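Local coordinates for CG5036 (Drosophila melanogaster, PDB 4IGU), which probably binds G protein alpha subunits through its RGS domain, the part present here, accelerating their GTP hydrolysis and restraining GDP release, at residues F47-I52 against S86-S91; L69-A74 against I105-H110. One frame throughout, in Å; residues are numbered along the deposited sequence.

Contact 1 (F47-I52 against S86-S91); sequences FSEENI and SPREVS
Arg88 reaches across to Glu50 and Glu49, forming a salt-bridge network in the RGS fold between the start of helix 50-61, with the turn before it, and the loop joining helices 67-81 and 94-103. In related RGS domains these regions help to form the face that docks on the switch regions of a G alpha subunit. Glu50 and Arg88 cross at nearly a right angle, their carboxylate and guanidinium planes turned 56° apart. The pairing is not flat: NE makes weak bonds to both oxygens, Arg88 NE lying 3.1 Å from Glu50 OE1 and OE2, and NH2 adds a third, weak bond to OE1. Glu50 folds its chain to get there: CG sits between the backbone N and the carbonyl carbon (chi1 65°), and a second bend follows at chi2. Glu49 adds a long salt bridge at the guanidinium edge, OE1 lying 3.6 Å from Arg88 NH2, while Phe47 CB rests over one face. Phe47 itself ends helix 33-45 as the C-prime residue of a Schellman motif. Further along, Val90 slides past Asn51 in the opposite direction, placing its CG1 3.5 Å from Asn51 OD1. Water stitches the rest: one molecule donates to Glu50 OE2 and to Glu89 O, and another donates to Asn51 OD1 at 2.7 Å while accepting from Ser91 N.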
loop_
_atom_site.group_PDB
_atom_site.type_symbol
_atom_site.label_atom_id
_atom_site.label_comp_id
_atom_site.label_asym_id
_atom_site.label_seq_id
_atom_site.Cartn_x
_atom_site.Cartn_y
_atom_site.Cartn_z
ATOM N N PHE A 47 -9.930 7.870 3.930
ATOM C CA PHE A 47 -9.509 7.490 5.282
ATOM C C PHE A 47 -9.006 6.046 5.368
ATOM O O PHE A 47 -9.315 5.325 6.317
ATOM C CB PHE A 47 -10.652 7.713 6.280
ATOM C CG PHE A 47 -11.231 9.098 6.229
ATOM C CD1 PHE A 47 -10.638 10.137 6.931
ATOM C CD2 PHE A 47 -12.363 9.362 5.473
ATOM C CE1 PHE A 47 -11.166 11.419 6.884
ATOM C CE2 PHE A 47 -12.897 10.639 5.418
ATOM C CZ PHE A 47 -12.296 11.669 6.123
ATOM N N SER A 48 -8.230 5.620 4.377
ATOM C CA SER A 48 -7.638 4.289 4.427
ATOM C C SER A 48 -6.199 4.284 3.927
ATOM O O SER A 48 -5.682 3.237 3.534
ATOM C CB SER A 48 -8.481 3.289 3.631
ATOM O OG SER A 48 -8.585 3.680 2.275
ATOM N N GLU A 49 -5.543 5.441 3.956
ATOM C CA GLU A 49 -4.179 5.528 3.434
ATOM C C GLU A 49 -3.193 4.683 4.245
ATOM O O GLU A 49 -2.103 4.381 3.766
ATOM C CB GLU A 49 -3.701 6.986 3.304
ATOM C CG GLU A 49 -3.224 7.630 4.587
ATOM C CD GLU A 49 -4.362 8.160 5.425
ATOM O OE1 GLU A 49 -5.536 7.838 5.122
ATOM O OE2 GLU A 49 -4.083 8.900 6.392
ATOM N N GLU A 50 -3.581 4.281 5.455
ATOM C CA GLU A 50 -2.726 3.415 6.267
ATOM C C GLU A 50 -2.505 2.063 5.597
ATOM O O GLU A 50 -1.513 1.386 5.875
ATOM C CB GLU A 50 -3.315 3.201 7.667
ATOM C CG GLU A 50 -4.630 2.451 7.676
ATOM C CD GLU A 50 -5.809 3.388 7.572
ATOM O OE1 GLU A 50 -5.577 4.592 7.307
ATOM O OE2 GLU A 50 -6.951 2.924 7.771
ATOM N N ASN A 51 -3.425 1.675 4.719
ATOM C CA ASN A 51 -3.281 0.423 3.979
ATOM C C ASN A 51 -2.061 0.412 3.049
ATOM O O ASN A 51 -1.266 -0.534 3.053
ATOM C CB ASN A 51 -4.563 0.130 3.195
ATOM C CG ASN A 51 -5.665 -0.417 4.076
ATOM O OD1 ASN A 51 -5.404 -0.860 5.193
ATOM N ND2 ASN A 51 -6.905 -0.404 3.576
ATOM N N ILE A 52 -1.904 1.452 2.241
ATOM C CA ILE A 52 -0.760 1.495 1.335
ATOM C C ILE A 52 0.545 1.856 2.065
ATOM O O ILE A 52 1.633 1.387 1.701
ATOM C CB ILE A 52 -1.023 2.424 0.110
ATOM C CG1 ILE A 52 -0.050 2.104 -1.024
ATOM C CG2 ILE A 52 -0.982 3.908 0.529
ATOM C CD1 ILE A 52 -0.369 2.797 -2.332
ATOM N N SER A 86 -1.467 2.463 17.245
ATOM C CA SER A 86 -1.582 3.072 15.920
ATOM C C SER A 86 -2.712 4.094 15.888
ATOM O O SER A 86 -3.753 3.883 16.511
ATOM C CB SER A 86 -1.846 2.009 14.863
ATOM O OG SER A 86 -2.095 2.632 13.620
ATOM N N PRO A 87 -2.501 5.214 15.171
ATOM C CA PRO A 87 -3.544 6.226 14.978
ATOM C C PRO A 87 -4.762 5.580 14.348
ATOM O O PRO A 87 -5.895 5.860 14.740
ATOM C CB PRO A 87 -2.901 7.201 13.985
ATOM C CG PRO A 87 -1.427 7.053 14.222
ATOM C CD PRO A 87 -1.219 5.604 14.555
ATOM N N ARG A 88 -4.520 4.704 13.376
ATOM C CA ARG A 88 -5.575 3.890 12.791
ATOM C C ARG A 88 -4.963 2.627 12.221
ATOM O O ARG A 88 -4.258 2.663 11.203
ATOM C CB ARG A 88 -6.334 4.639 11.693
ATOM C CG ARG A 88 -7.456 3.787 11.063
ATOM C CD ARG A 88 -8.495 4.636 10.320
ATOM N NE ARG A 88 -7.878 5.441 9.274
ATOM C CZ ARG A 88 -7.822 6.770 9.275
ATOM N NH1 ARG A 88 -8.371 7.466 10.259
ATOM N NH2 ARG A 88 -7.222 7.405 8.276
ATOM N N GLU A 89 -5.235 1.502 12.868
ATOM C CA GLU A 89 -4.584 0.265 12.469
ATOM C C GLU A 89 -5.188 -0.305 11.187
ATOM O O GLU A 89 -6.359 -0.052 10.875
ATOM C CB GLU A 89 -4.625 -0.761 13.610
ATOM C CG GLU A 89 -6.004 -1.322 13.911
ATOM C CD GLU A 89 -6.141 -1.793 15.354
ATOM O OE1 GLU A 89 -7.039 -2.623 15.623
ATOM O OE2 GLU A 89 -5.362 -1.324 16.217
ATOM N N VAL A 90 -4.380 -1.056 10.440
ATOM C CA VAL A 90 -4.883 -1.819 9.308
ATOM C C VAL A 90 -5.754 -2.961 9.844
ATOM O O VAL A 90 -5.564 -3.416 10.975
ATOM C CB VAL A 90 -3.745 -2.382 8.434
ATOM C CG1 VAL A 90 -2.978 -1.258 7.741
ATOM C CG2 VAL A 90 -2.793 -3.256 9.267
ATOM N N SER A 91 -6.710 -3.416 9.041
ATOM C CA SER A 91 -7.667 -4.424 9.487
ATOM C C SER A 91 -7.119 -5.824 9.239
ATOM O O SER A 91 -6.938 -6.222 8.089
ATOM C CB SER A 91 -9.009 -4.260 8.759
ATOM O OG SER A 91 -9.458 -2.917 8.804
HETATM O O HOH W 1 -7.697 0.627 8.745
HETATM O O HOH W 2 -7.312 -1.884 6.881
#

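Contact 2 (L69-A74 against I105-H110); sequences LVEEKA and IEPTTH
In the helical bundle of the RGS domain, the loop between helices 94-103 and 113-132 lays Pro107 against Val70, Glu71 and Ala74 of helix 67-81. The contact is essentially apolar. Pro107 meets the helix with CB, CG and CD: CB comes within 3.9 Å of Ala74 CB, its CG lies 3.9 Å from Glu71 CA, and CD faces the Glu71 side chain. The Glu71 chain crosses the ring at a slant; CG anti to the backbone N (chi1 169°) carries it past Pro107 CG and CD, and OE2 ends 3.8 Å from Pro107 CD. With an alanine here, CG and the carboxylate would be gone, and Pro107 CD would probably lose most of its cover from this side chain, keeping the more distant CB. Val70 adds a second set of touches. Its CG1 presses on the backbone of the loop, 3.5 Å from Thr108 C, whereas CG2 meets the methyl of Thr109, CG2 to CG2 4.2 Å, the two side chains crossing at about a right angle. Thr108 points its own side chain away from the helix and uses it within the loop, OG1 accepting from His110 N at 3.2 Å. Phe112 also packs on Ala74, and the Thr109 side chain lies about 3 Å from a bound sodium ion. Proline packing followed by an ST turn here joins the loop between helices 94-103 and 113-132 to helix 67-81, within the four-helix bundle characteristic of RGS domains.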
loop_
_atom_site.group_PDB
_atom_site.type_symbol
_atom_site.label_atom_id
_atom_site.label_comp_id
_atom_site.label_asym_id
_atom_site.label_seq_id
_atom_site.Cartn_x
_atom_site.Cartn_y
_atom_site.Cartn_z
ATOM N N LEU A 69 18.493 -4.604 12.623
ATOM C CA LEU A 69 17.724 -3.517 12.012
ATOM C C LEU A 69 16.381 -4.043 11.510
ATOM O O LEU A 69 15.384 -3.319 11.496
ATOM C CB LEU A 69 18.520 -2.895 10.856
ATOM C CG LEU A 69 19.837 -2.264 11.298
ATOM C CD1 LEU A 69 20.453 -1.468 10.176
ATOM C CD2 LEU A 69 19.598 -1.375 12.541
ATOM N N VAL A 70 16.351 -5.302 11.085
ATOM C CA VAL A 70 15.069 -5.927 10.793
ATOM C C VAL A 70 14.163 -5.778 12.011
ATOM O O VAL A 70 13.009 -5.351 11.896
ATOM C CB VAL A 70 15.208 -7.418 10.451
ATOM C CG1 VAL A 70 13.831 -8.023 10.257
ATOM C CG2 VAL A 70 16.045 -7.617 9.177
ATOM N N GLU A 71 14.698 -6.086 13.187
ATOM C CA GLU A 71 13.896 -6.027 14.409
ATOM C C GLU A 71 13.485 -4.593 14.735
ATOM O O GLU A 71 12.330 -4.333 15.066
ATOM C CB GLU A 71 14.653 -6.630 15.591
ATOM C CG GLU A 71 13.965 -6.341 16.908
ATOM C CD GLU A 71 14.395 -7.268 18.021
ATOM O OE1 GLU A 71 15.610 -7.334 18.290
ATOM O OE2 GLU A 71 13.511 -7.910 18.640
ATOM N N GLU A 72 14.437 -3.668 14.624
ATOM C CA GLU A 72 14.192 -2.252 14.929
ATOM C C GLU A 72 13.087 -1.673 14.035
ATOM O O GLU A 72 12.191 -0.956 14.502
ATOM C CB GLU A 72 15.492 -1.466 14.707
ATOM C CG GLU A 72 15.494 -0.039 15.225
ATOM C CD GLU A 72 15.697 0.042 16.733
ATOM O OE1 GLU A 72 16.341 -0.858 17.319
ATOM O OE2 GLU A 72 15.205 1.013 17.327
ATOM N N LYS A 73 13.165 -1.970 12.740
ATOM C CA LYS A 73 12.175 -1.471 11.785
ATOM C C LYS A 73 10.840 -2.196 11.938
ATOM O O LYS A 73 9.775 -1.589 11.784
ATOM C CB LYS A 73 12.688 -1.612 10.347
ATOM C CG LYS A 73 13.854 -0.683 10.017
ATOM C CD LYS A 73 14.592 -1.103 8.724
ATOM C CE LYS A 73 15.709 -0.078 8.401
ATOM N NZ LYS A 73 16.475 -0.393 7.142
ATOM N N ALA A 74 10.897 -3.498 12.205
ATOM C CA ALA A 74 9.669 -4.275 12.377
ATOM C C ALA A 74 8.858 -3.795 13.576
ATOM O O ALA A 74 7.630 -3.701 13.493
ATOM C CB ALA A 74 9.961 -5.766 12.492
ATOM N N ILE A 105 8.718 -12.115 17.821
ATOM C CA ILE A 105 9.662 -12.483 18.870
ATOM C C ILE A 105 11.084 -12.435 18.321
ATOM O O ILE A 105 12.010 -11.985 19.002
ATOM C CB ILE A 105 9.356 -13.877 19.492
ATOM C CG1 ILE A 105 7.949 -13.897 20.096
ATOM C CG2 ILE A 105 10.362 -14.220 20.583
ATOM C CD1 ILE A 105 7.741 -12.849 21.170
ATOM N N GLU A 106 11.260 -12.930 17.099
ATOM C CA GLU A 106 12.542 -12.815 16.411
ATOM C C GLU A 106 12.247 -12.378 14.987
ATOM O O GLU A 106 12.156 -13.207 14.086
ATOM C CB GLU A 106 13.291 -14.152 16.418
ATOM C CG GLU A 106 14.785 -14.038 16.097
ATOM C CD GLU A 106 15.545 -15.326 16.384
ATOM O OE1 GLU A 106 16.623 -15.525 15.784
ATOM O OE2 GLU A 106 15.064 -16.134 17.212
ATOM N N PRO A 107 12.073 -11.065 14.781
ATOM C CA PRO A 107 11.605 -10.589 13.477
ATOM C C PRO A 107 12.516 -10.995 12.322
ATOM O O PRO A 107 13.750 -11.032 12.454
ATOM C CB PRO A 107 11.585 -9.061 13.652
ATOM C CG PRO A 107 11.389 -8.875 15.124
ATOM C CD PRO A 107 12.189 -9.969 15.761
ATOM N N THR A 108 11.886 -11.331 11.203
ATOM C CA THR A 108 12.579 -11.521 9.939
ATOM C C THR A 108 11.930 -10.607 8.883
ATOM O O THR A 108 10.915 -9.953 9.147
ATOM C CB THR A 108 12.498 -12.983 9.450
ATOM O OG1 THR A 108 11.161 -13.273 9.022
ATOM C CG2 THR A 108 12.919 -13.974 10.541
ATOM N N THR A 109 12.500 -10.568 7.681
ATOM C CA THR A 109 11.941 -9.762 6.601
ATOM C C THR A 109 10.585 -10.274 6.132
ATOM O O THR A 109 9.894 -9.602 5.364
ATOM C CB THR A 109 12.874 -9.731 5.380
ATOM O OG1 THR A 109 13.274 -11.075 5.049
ATOM C CG2 THR A 109 14.100 -8.879 5.675
ATOM N N HIS A 110 10.210 -11.467 6.578
ATOM C CA HIS A 110 8.931 -12.046 6.191
ATOM C C HIS A 110 7.935 -12.090 7.337
ATOM O O HIS A 110 6.873 -12.717 7.206
ATOM C CB HIS A 110 9.138 -13.456 5.613
ATOM C CG HIS A 110 9.872 -13.466 4.311
ATOM N ND1 HIS A 110 9.239 -13.286 3.099
ATOM C CD2 HIS A 110 11.186 -13.634 4.028
ATOM C CE1 HIS A 110 10.131 -13.345 2.125
ATOM N NE2 HIS A 110 11.320 -13.550 2.662
#

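In the fold
Helix 67-81 relates the two contacts: contact 2 packs on its first half, and the loop of contact 1 follows its end. The segments alternate along the chain, so the two contacts tie together overlapping spans of the same RGS domain. Their centres are 20 Å apart and their nearest atoms about 11 Å, without touching. The centre of contact 1 is about 10 Å from the centre of the chain, that of contact 2 about 19 Å. Contact 1 belongs to the probable G alpha-binding face; contact 2 is set apart from it, near the sodium ion. Contact 1 rests mainly on ion pairs and bridging waters, contact 2 on apolar touches.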